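Local coordinates for sensor protein kinase HptS (Staphylococcus aureus, PDB 6LKI) that is a sensor histidine kinase, EC 2.7.13.3, that probably takes part in detecting external hexose phosphate and passing the signal on by phosphorylation, at residues T1-V6 and M152-K157; L122-Y127 and R164-K169. One frame throughout, in Å; residues are numbered along the deposited sequence.

Contact 1: T1-V6 and M152-K157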
ATOM      1  N   THR B   1       4.548 -42.371  -4.936  1.00 76.96           N
ATOM      2  CA  THR B   1       5.100 -41.863  -6.185  1.00 79.29           C
ATOM      3  C   THR B   1       4.660 -40.419  -6.407  1.00 78.72           C
ATOM      4  O   THR B   1       3.846 -39.888  -5.656  1.00 78.67           O
ATOM      5  CB  THR B   1       4.682 -42.741  -7.386  1.00 79.14           C
ATOM      6  OG1 THR B   1       5.654 -42.614  -8.431  1.00 81.47           O
ATOM      7  CG2 THR B   1       3.303 -42.340  -7.916  1.00 78.84           C
ATOM      8  N   ILE B   2       5.219 -39.782  -7.436  1.00 78.04           N
ATOM      9  CA  ILE B   2       4.950 -38.366  -7.667  1.00 75.75           C
ATOM     10  C   ILE B   2       3.526 -38.162  -8.175  1.00 76.63           C
ATOM     11  O   ILE B   2       2.796 -37.295  -7.680  1.00 74.85           O
ATOM     12  CB  ILE B   2       5.991 -37.777  -8.634  1.00 75.75           C
ATOM     13  CG1 ILE B   2       7.383 -37.821  -8.001  1.00 75.05           C
ATOM     14  CG2 ILE B   2       5.628 -36.359  -8.993  1.00 74.33           C
ATOM     15  CD1 ILE B   2       8.517 -37.654  -8.988  1.00 74.84           C
ATOM     16  N   HIS B   3       3.109 -38.956  -9.168  1.00 78.18           N
ATOM     17  CA  HIS B   3       1.777 -38.779  -9.746  1.00 79.96           C
ATOM     18  C   HIS B   3       0.687 -38.903  -8.688  1.00 78.82           C
ATOM     19  O   HIS B   3      -0.285 -38.136  -8.698  1.00 77.70           O
ATOM     20  CB  HIS B   3       1.542 -39.791 -10.868  1.00 82.06           C
ATOM     21  CG  HIS B   3       0.126 -39.827 -11.359  1.00 89.03           C
ATOM     22  ND1 HIS B   3      -0.341 -38.985 -12.346  1.00 91.54           N
ATOM     23  CD2 HIS B   3      -0.925 -40.601 -10.998  1.00 90.18           C
ATOM     24  CE1 HIS B   3      -1.619 -39.239 -12.570  1.00 96.29           C
ATOM     25  NE2 HIS B   3      -1.997 -40.216 -11.766  1.00 95.82           N
ATOM     26  N   GLN B   4       0.825 -39.862  -7.768  1.00 77.64           N
ATOM     27  CA  GLN B   4      -0.169 -39.999  -6.710  1.00 77.57           C
ATOM     28  C   GLN B   4      -0.063 -38.888  -5.679  1.00 76.45           C
ATOM     29  O   GLN B   4      -0.996 -38.701  -4.896  1.00 76.24           O
ATOM     30  CB  GLN B   4      -0.048 -41.351  -5.999  1.00 77.18           C
ATOM     31  CG  GLN B   4       1.231 -41.543  -5.204  1.00 78.62           C
ATOM     32  CD  GLN B   4       1.569 -43.008  -4.976  1.00 81.07           C
ATOM     33  OE1 GLN B   4       2.318 -43.351  -4.060  1.00 82.94           O
ATOM     34  NE2 GLN B   4       1.016 -43.879  -5.812  1.00 80.64           N
ATOM     35  N   HIS B   5       1.052 -38.161  -5.644  1.00 74.12           N
ATOM     36  CA  HIS B   5       1.184 -37.023  -4.745  1.00 73.41           C
ATOM     37  C   HIS B   5       0.751 -35.713  -5.384  1.00 68.66           C
ATOM     38  O   HIS B   5       0.356 -34.790  -4.663  1.00 68.55           O
ATOM     39  CB  HIS B   5       2.629 -36.898  -4.253  1.00 72.29           C
ATOM     40  CG  HIS B   5       3.057 -38.016  -3.354  1.00 72.89           C
ATOM     41  ND1 HIS B   5       4.371 -38.412  -3.229  1.00 74.00           N
ATOM     42  CD2 HIS B   5       2.339 -38.831  -2.544  1.00 72.02           C
ATOM     43  CE1 HIS B   5       4.446 -39.417  -2.375  1.00 73.17           C
ATOM     44  NE2 HIS B   5       3.227 -39.692  -1.946  1.00 72.54           N
ATOM     45  N   VAL B   6       0.802 -35.613  -6.713  1.00 67.71           N
ATOM     46  CA  VAL B   6       0.404 -34.380  -7.382  1.00 68.02           C
ATOM     47  C   VAL B   6      -1.114 -34.265  -7.454  1.00 67.60           C
ATOM     48  O   VAL B   6      -1.673 -33.176  -7.275  1.00 65.28           O
ATOM     49  CB  VAL B   6       1.047 -34.304  -8.779  1.00 66.47           C
ATOM     50  CG1 VAL B   6       0.662 -33.019  -9.469  1.00 65.90           C
ATOM     51  CG2 VAL B   6       2.554 -34.392  -8.675  1.00 71.47           C
ATOM     52  N   MET B 152      13.012 -35.276 -12.061  1.00 80.08           N
ATOM     53  CA  MET B 152      11.800 -36.013 -12.392  1.00 78.92           C
ATOM     54  C   MET B 152      10.584 -35.327 -11.780  1.00 78.06           C
ATOM     55  O   MET B 152      10.408 -35.343 -10.558  1.00 76.74           O
ATOM     56  CB  MET B 152      11.921 -37.456 -11.894  1.00 79.10           C
ATOM     57  CG  MET B 152      10.790 -38.381 -12.303  1.00 79.17           C
ATOM     58  SD  MET B 152      10.878 -39.950 -11.414  1.00 87.88           S
ATOM     59  CE  MET B 152      12.639 -40.280 -11.479  1.00 86.11           C
ATOM     60  N   ASN B 153       9.741 -34.726 -12.617  1.00 76.24           N
ATOM     61  CA  ASN B 153       8.654 -33.873 -12.156  1.00 75.01           C
ATOM     62  C   ASN B 153       7.332 -34.297 -12.782  1.00 75.19           C
ATOM     63  O   ASN B 153       7.282 -35.069 -13.743  1.00 73.14           O
ATOM     64  CB  ASN B 153       8.936 -32.400 -12.480  1.00 73.81           C
ATOM     65  CG  ASN B 153       8.807 -32.097 -13.962  1.00 75.72           C
ATOM     66  OD1 ASN B 153       7.716 -31.822 -14.461  1.00 75.88           O
ATOM     67  ND2 ASN B 153       9.925 -32.166 -14.678  1.00 76.72           N
ATOM     68  N   GLU B 154       6.252 -33.759 -12.215  1.00 73.55           N
ATOM     69  CA  GLU B 154       4.901 -33.957 -12.725  1.00 71.61           C
ATOM     70  C   GLU B 154       4.053 -32.777 -12.276  1.00 69.17           C
ATOM     71  O   GLU B 154       4.067 -32.421 -11.094  1.00 68.05           O
ATOM     72  CB  GLU B 154       4.300 -35.274 -12.225  1.00 71.79           C
ATOM     73  CG  GLU B 154       4.364 -36.404 -13.235  1.00 74.96           C
ATOM     74  CD  GLU B 154       3.787 -37.698 -12.703  1.00 80.97           C
ATOM     75  OE1 GLU B 154       4.484 -38.384 -11.925  1.00 80.64           O
ATOM     76  OE2 GLU B 154       2.639 -38.030 -13.067  1.00 82.92           O
ATOM     77  N   SER B 155       3.321 -32.178 -13.211  1.00 65.28           N
ATOM     78  CA  SER B 155       2.566 -30.964 -12.947  1.00 64.50           C
ATOM     79  C   SER B 155       1.094 -31.160 -13.282  1.00 67.59           C
ATOM     80  O   SER B 155       0.735 -31.962 -14.149  1.00 64.92           O
ATOM     81  CB  SER B 155       3.118 -29.780 -13.753  1.00 64.37           C
ATOM     82  OG  SER B 155       2.950 -29.989 -15.144  1.00 67.55           O
ATOM     83  N   VAL B 156       0.241 -30.418 -12.572  1.00 66.53           N
ATOM     84  CA  VAL B 156      -1.184 -30.342 -12.868  1.00 62.98           C
ATOM     85  C   VAL B 156      -1.606 -28.881 -12.786  1.00 62.83           C
ATOM     86  O   VAL B 156      -0.910 -28.039 -12.218  1.00 62.39           O
ATOM     87  CB  VAL B 156      -2.052 -31.190 -11.910  1.00 64.90           C
ATOM     88  CG1 VAL B 156      -1.792 -32.676 -12.111  1.00 67.21           C
ATOM     89  CG2 VAL B 156      -1.822 -30.769 -10.468  1.00 63.86           C
ATOM     90  N   LYS B 157      -2.769 -28.590 -13.360  1.00 63.14           N
ATOM     91  CA  LYS B 157      -3.308 -27.237 -13.363  1.00 62.69           C
ATOM     92  C   LYS B 157      -4.214 -27.046 -12.153  1.00 61.60           C
ATOM     93  O   LYS B 157      -5.124 -27.847 -11.917  1.00 58.98           O
ATOM     94  CB  LYS B 157      -4.079 -26.967 -14.656  1.00 63.25           C
ATOM     95  CG  LYS B 157      -4.388 -25.500 -14.915  1.00 63.11           C
ATOM     96  CD  LYS B 157      -5.889 -25.255 -14.934  1.00 68.80           C
ATOM     97  CE  LYS B 157      -6.215 -23.770 -14.966  1.00 65.80           C
ATOM     98  NZ  LYS B 157      -7.462 -23.466 -14.206  1.00 68.64           N
TER
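The carbonyl O of Ile2, a residue whose side chain packs on Met152 and Glu154, is gripped twice from its own helix, with His5 N and Val6 N each 2.8 Å away. These bonds fix the first turn, and the spacing of four residues brings Ile2 and Val6 round to the side that meets 152-157. Ile2 divides its contacts by branch: CD1 reaches the backbone O of Met152 at 3.4 Å, while CG2 lies 3.7 Å from Glu154 CB. Beyond CB the Glu154 chain extends toward the helix start, where its carboxylate comes beside His3. The His3 ring and that carboxylate are nearly coplanar, 14° apart, and OE2 approaches the ring at its edge. The bond from His3 ND1 to Glu154 OE2 is nevertheless weak, at 3.2 Å with an N-H...O angle of 131°. His3 CG stands anti to its backbone N (chi1 171°), which leaves ND1 turned to OE2 while the rest of the ring leads away from the strand. A negative charge near the N-terminal end of a helix would probably be stabilised by the helix dipole.

The helix start thus rests on 152-157, the edge strand of a four-stranded antiparallel sheet, with axes 8.4 Å apart at closest approach; Ile167 of the adjoining strand also takes Ile2 and Val6. A long N-terminal helix lying along such a sheet is consistent with a Cache-like sensor domain. Val6 spans two strand residues: CG2, beside its backbone N, faces Glu154 O at 3.5 Å, and CG1 meets Val156 CG2 at 3.5 Å, tight for two methyl groups.

Contact 2: L122-Y127 and R164-K169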
ATOM      1  N   LEU B 122       6.346 -26.800  -6.157  1.00 56.27           N
ATOM      2  CA  LEU B 122       6.414 -25.466  -6.732  1.00 55.21           C
ATOM      3  C   LEU B 122       5.036 -25.093  -7.257  1.00 56.68           C
ATOM      4  O   LEU B 122       4.265 -25.958  -7.679  1.00 56.67           O
ATOM      5  CB  LEU B 122       7.439 -25.384  -7.877  1.00 59.05           C
ATOM      6  CG  LEU B 122       8.897 -25.040  -7.565  1.00 63.67           C
ATOM      7  CD1 LEU B 122       9.784 -25.416  -8.741  1.00 68.80           C
ATOM      8  CD2 LEU B 122       9.043 -23.565  -7.245  1.00 60.86           C
ATOM      9  N   ILE B 123       4.730 -23.799  -7.231  1.00 54.73           N
ATOM     10  CA  ILE B 123       3.506 -23.270  -7.822  1.00 55.07           C
ATOM     11  C   ILE B 123       3.890 -22.107  -8.723  1.00 56.56           C
ATOM     12  O   ILE B 123       4.481 -21.127  -8.256  1.00 56.39           O
ATOM     13  CB  ILE B 123       2.485 -22.821  -6.762  1.00 50.43           C
ATOM     14  CG1 ILE B 123       1.953 -24.027  -5.987  1.00 50.28           C
ATOM     15  CG2 ILE B 123       1.340 -22.061  -7.420  1.00 53.64           C
ATOM     16  CD1 ILE B 123       0.810 -23.698  -5.051  1.00 45.75           C
ATOM     17  N   VAL B 124       3.563 -22.217 -10.010  1.00 56.54           N
ATOM     18  CA  VAL B 124       3.914 -21.198 -10.988  1.00 60.18           C
ATOM     19  C   VAL B 124       2.665 -20.776 -11.749  1.00 61.42           C
ATOM     20  O   VAL B 124       1.727 -21.558 -11.927  1.00 61.19           O
ATOM     21  CB  VAL B 124       5.001 -21.684 -11.974  1.00 64.16           C
ATOM     22  CG1 VAL B 124       6.291 -22.001 -11.232  1.00 65.31           C
ATOM     23  CG2 VAL B 124       4.510 -22.888 -12.759  1.00 64.91           C
ATOM     24  N   ASP B 125       2.664 -19.526 -12.201  1.00 62.60           N
ATOM     25  CA  ASP B 125       1.579 -19.012 -13.020  1.00 64.75           C
ATOM     26  C   ASP B 125       1.836 -19.343 -14.490  1.00 70.56           C
ATOM     27  O   ASP B 125       2.869 -19.907 -14.856  1.00 69.72           O
ATOM     28  CB  ASP B 125       1.411 -17.506 -12.802  1.00 64.90           C
ATOM     29  CG  ASP B 125       2.691 -16.725 -13.055  1.00 67.49           C
ATOM     30  OD1 ASP B 125       3.722 -17.348 -13.383  1.00 69.56           O
ATOM     31  OD2 ASP B 125       2.665 -15.483 -12.918  1.00 66.17           O
ATOM     32  N   GLN B 126       0.881 -18.984 -15.352  1.00 69.91           N
ATOM     33  CA  GLN B 126       1.073 -19.180 -16.786  1.00 72.15           C
ATOM     34  C   GLN B 126       2.194 -18.313 -17.343  1.00 74.22           C
ATOM     35  O   GLN B 126       2.709 -18.609 -18.427  1.00 77.01           O
ATOM     36  CB  GLN B 126      -0.228 -18.900 -17.540  1.00 72.08           C
ATOM     37  CG  GLN B 126      -0.462 -17.443 -17.865  1.00 75.28           C
ATOM     38  CD  GLN B 126      -1.176 -16.715 -16.750  1.00 75.04           C
ATOM     39  OE1 GLN B 126      -0.702 -16.670 -15.615  1.00 72.38           O
ATOM     40  NE2 GLN B 126      -2.330 -16.143 -17.067  1.00 74.18           N
ATOM     41  N   TYR B 127       2.576 -17.251 -16.641  1.00 72.34           N
ATOM     42  CA  TYR B 127       3.756 -16.480 -17.002  1.00 72.53           C
ATOM     43  C   TYR B 127       5.035 -17.082 -16.441  1.00 73.16           C
ATOM     44  O   TYR B 127       6.107 -16.510 -16.644  1.00 74.50           O
ATOM     45  CB  TYR B 127       3.617 -15.028 -16.536  1.00 72.42           C
ATOM     46  CG  TYR B 127       2.289 -14.404 -16.888  1.00 74.18           C
ATOM     47  CD1 TYR B 127       1.771 -14.502 -18.174  1.00 74.02           C
ATOM     48  CD2 TYR B 127       1.550 -13.720 -15.934  1.00 73.08           C
ATOM     49  CE1 TYR B 127       0.556 -13.934 -18.498  1.00 75.39           C
ATOM     50  CE2 TYR B 127       0.338 -13.148 -16.248  1.00 74.50           C
ATOM     51  CZ  TYR B 127      -0.154 -13.258 -17.531  1.00 77.29           C
ATOM     52  OH  TYR B 127      -1.363 -12.690 -17.846  1.00 79.52           O
ATOM     53  N   ARG B 164      -0.044 -23.705 -11.884  1.00 58.44           N
ATOM     54  CA  ARG B 164       0.344 -25.102 -12.014  1.00 59.63           C
ATOM     55  C   ARG B 164       1.111 -25.533 -10.772  1.00 58.37           C
ATOM     56  O   ARG B 164       2.036 -24.840 -10.337  1.00 57.14           O
ATOM     57  CB  ARG B 164       1.201 -25.329 -13.261  1.00 60.97           C
ATOM     58  CG  ARG B 164       0.445 -25.205 -14.572  1.00 61.94           C
ATOM     59  CD  ARG B 164       1.402 -25.040 -15.739  1.00 67.22           C
ATOM     60  NE  ARG B 164       2.061 -23.738 -15.721  1.00 68.22           N
ATOM     61  CZ  ARG B 164       3.329 -23.538 -16.063  1.00 71.83           C
ATOM     62  NH1 ARG B 164       4.080 -24.560 -16.452  1.00 74.18           N
ATOM     63  NH2 ARG B 164       3.847 -22.319 -16.017  1.00 70.57           N
ATOM     64  N   LEU B 165       0.728 -26.675 -10.209  1.00 54.88           N
ATOM     65  CA  LEU B 165       1.434 -27.271  -9.083  1.00 58.23           C
ATOM     66  C   LEU B 165       2.411 -28.310  -9.616  1.00 62.66           C
ATOM     67  O   LEU B 165       2.004 -29.256 -10.297  1.00 62.31           O
ATOM     68  CB  LEU B 165       0.459 -27.907  -8.095  1.00 55.83           C
ATOM     69  CG  LEU B 165       1.093 -28.862  -7.080  1.00 58.09           C
ATOM     70  CD1 LEU B 165       1.999 -28.109  -6.112  1.00 54.20           C
ATOM     71  CD2 LEU B 165       0.027 -29.643  -6.331  1.00 58.17           C
ATOM     72  N   ILE B 166       3.692 -28.136  -9.305  1.00 61.68           N
ATOM     73  CA  ILE B 166       4.749 -29.010  -9.803  1.00 62.86           C
ATOM     74  C   ILE B 166       5.442 -29.667  -8.618  1.00 63.55           C
ATOM     75  O   ILE B 166       5.983 -28.977  -7.745  1.00 62.45           O
ATOM     76  CB  ILE B 166       5.763 -28.247 -10.666  1.00 63.62           C
ATOM     77  CG1 ILE B 166       5.046 -27.302 -11.635  1.00 63.57           C
ATOM     78  CG2 ILE B 166       6.666 -29.218 -11.415  1.00 68.23           C
ATOM     79  CD1 ILE B 166       5.889 -26.132 -12.063  1.00 66.11           C
ATOM     80  N   ILE B 167       5.441 -30.997  -8.601  1.00 62.74           N
ATOM     81  CA  ILE B 167       6.135 -31.786  -7.590  1.00 64.50           C
ATOM     82  C   ILE B 167       7.257 -32.552  -8.275  1.00 67.48           C
ATOM     83  O   ILE B 167       7.020 -33.270  -9.255  1.00 66.98           O
ATOM     84  CB  ILE B 167       5.177 -32.740  -6.856  1.00 65.67           C
ATOM     85  CG1 ILE B 167       4.136 -31.940  -6.071  1.00 63.84           C
ATOM     86  CG2 ILE B 167       5.952 -33.661  -5.933  1.00 66.58           C
ATOM     87  CD1 ILE B 167       3.175 -32.800  -5.285  1.00 63.93           C
ATOM     88  N   TYR B 168       8.478 -32.394  -7.767  1.00 67.71           N
ATOM     89  CA  TYR B 168       9.667 -32.949  -8.396  1.00 70.34           C
ATOM     90  C   TYR B 168      10.511 -33.688  -7.364  1.00 72.53           C
ATOM     91  O   TYR B 168      10.248 -33.640  -6.159  1.00 69.13           O
ATOM     92  CB  TYR B 168      10.496 -31.854  -9.081  1.00 71.65           C
ATOM     93  CG  TYR B 168      10.857 -30.693  -8.179  1.00 70.75           C
ATOM     94  CD1 TYR B 168       9.995 -29.616  -8.021  1.00 67.19           C
ATOM     95  CD2 TYR B 168      12.064 -30.671  -7.492  1.00 71.72           C
ATOM     96  CE1 TYR B 168      10.320 -28.554  -7.201  1.00 66.05           C
ATOM     97  CE2 TYR B 168      12.400 -29.612  -6.670  1.00 70.24           C
ATOM     98  CZ  TYR B 168      11.524 -28.556  -6.529  1.00 69.20           C
ATOM     99  OH  TYR B 168      11.853 -27.500  -5.712  1.00 66.62           O
ATOM    100  N   LYS B 169      11.544 -34.368  -7.859  1.00 76.51           N
ATOM    101  CA  LYS B 169      12.391 -35.206  -7.022  1.00 76.77           C
ATOM    102  C   LYS B 169      13.692 -35.497  -7.756  1.00 79.52           C
ATOM    103  O   LYS B 169      13.681 -35.786  -8.955  1.00 80.52           O
ATOM    104  CB  LYS B 169      11.681 -36.517  -6.661  1.00 76.38           C
ATOM    105  CG  LYS B 169      12.567 -37.542  -5.975  1.00 77.63           C
ATOM    106  CD  LYS B 169      11.746 -38.523  -5.158  1.00 76.86           C
ATOM    107  CE  LYS B 169      12.608 -39.664  -4.647  1.00 78.93           C
ATOM    108  NZ  LYS B 169      13.655 -39.181  -3.704  1.00 76.76           N
TER
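Arg164 lays its guanidinium over Val124: CG2 of Val124 lies beneath one face, offset toward the rim, 3.4 Å from Arg164 NH2. In the plane of the same group, at its edge, the carbonyl O of Asp125 accepts from NH2 at 2.8 Å, with an N-H...O angle of 157°. The bend of the arginine chain at chi3 (-70°) turns the group back over the neighbouring strand, and a salt bridge from NH2 to Asp128 adds a second acceptor to that nitrogen. Flat against a methyl and held at its edge, the guanidinium has little freedom to rotate.

Beneath these side chains the central strands of the antiparallel sheet pair: Val124 and Arg164 form a hydrogen-bonded pair, Arg164 N to Val124 O measuring 2.8 Å and Val124 N to Arg164 O 3.1 Å. Leu122 and Ile166 form another, with Ile123 and Leu165 the non-hydrogen-bonded pair between them. Strand 120-125 turns back into strand 130-133 as a beta hairpin.

On the face bearing Arg164, Val124 CG2 also touches Ile166 CD1 at 3.6 Å. Farther along, Leu122 presents CD1 to Tyr168 CE1 at 3.5 Å, and the phenol OH is bonded to Asp135; Tyr144 packs on both Leu122 and Val124. The other face carries Ile123 and Leu165, whose CG1 and CD1 respectively lie 4.1 Å apart, with Ser9 of helix 2-31 against Leu165.

In the fold
Contacts 1 and 2 are centred about 10 Å apart and meet through one sheet, in which strand 163-169 lies between strands 120-125 and 152-157. Two probable backbone hydrogen bonds join them: Val156 O to Leu165 N, 2.9 Å, and Glu154 N to Ile167 O, 3.1 Å. Ile167 makes no contact within contact 2, yet it connects the layers: its O lies 3.4 Å from Ile2 CG2, and its CD1 lies 3.5 Å from His5 O. Contact 1 therefore puts the helix on one face of the sheet, the face of Ile123 and Leu165, while Arg164 and Tyr168 of contact 2 occupy the other.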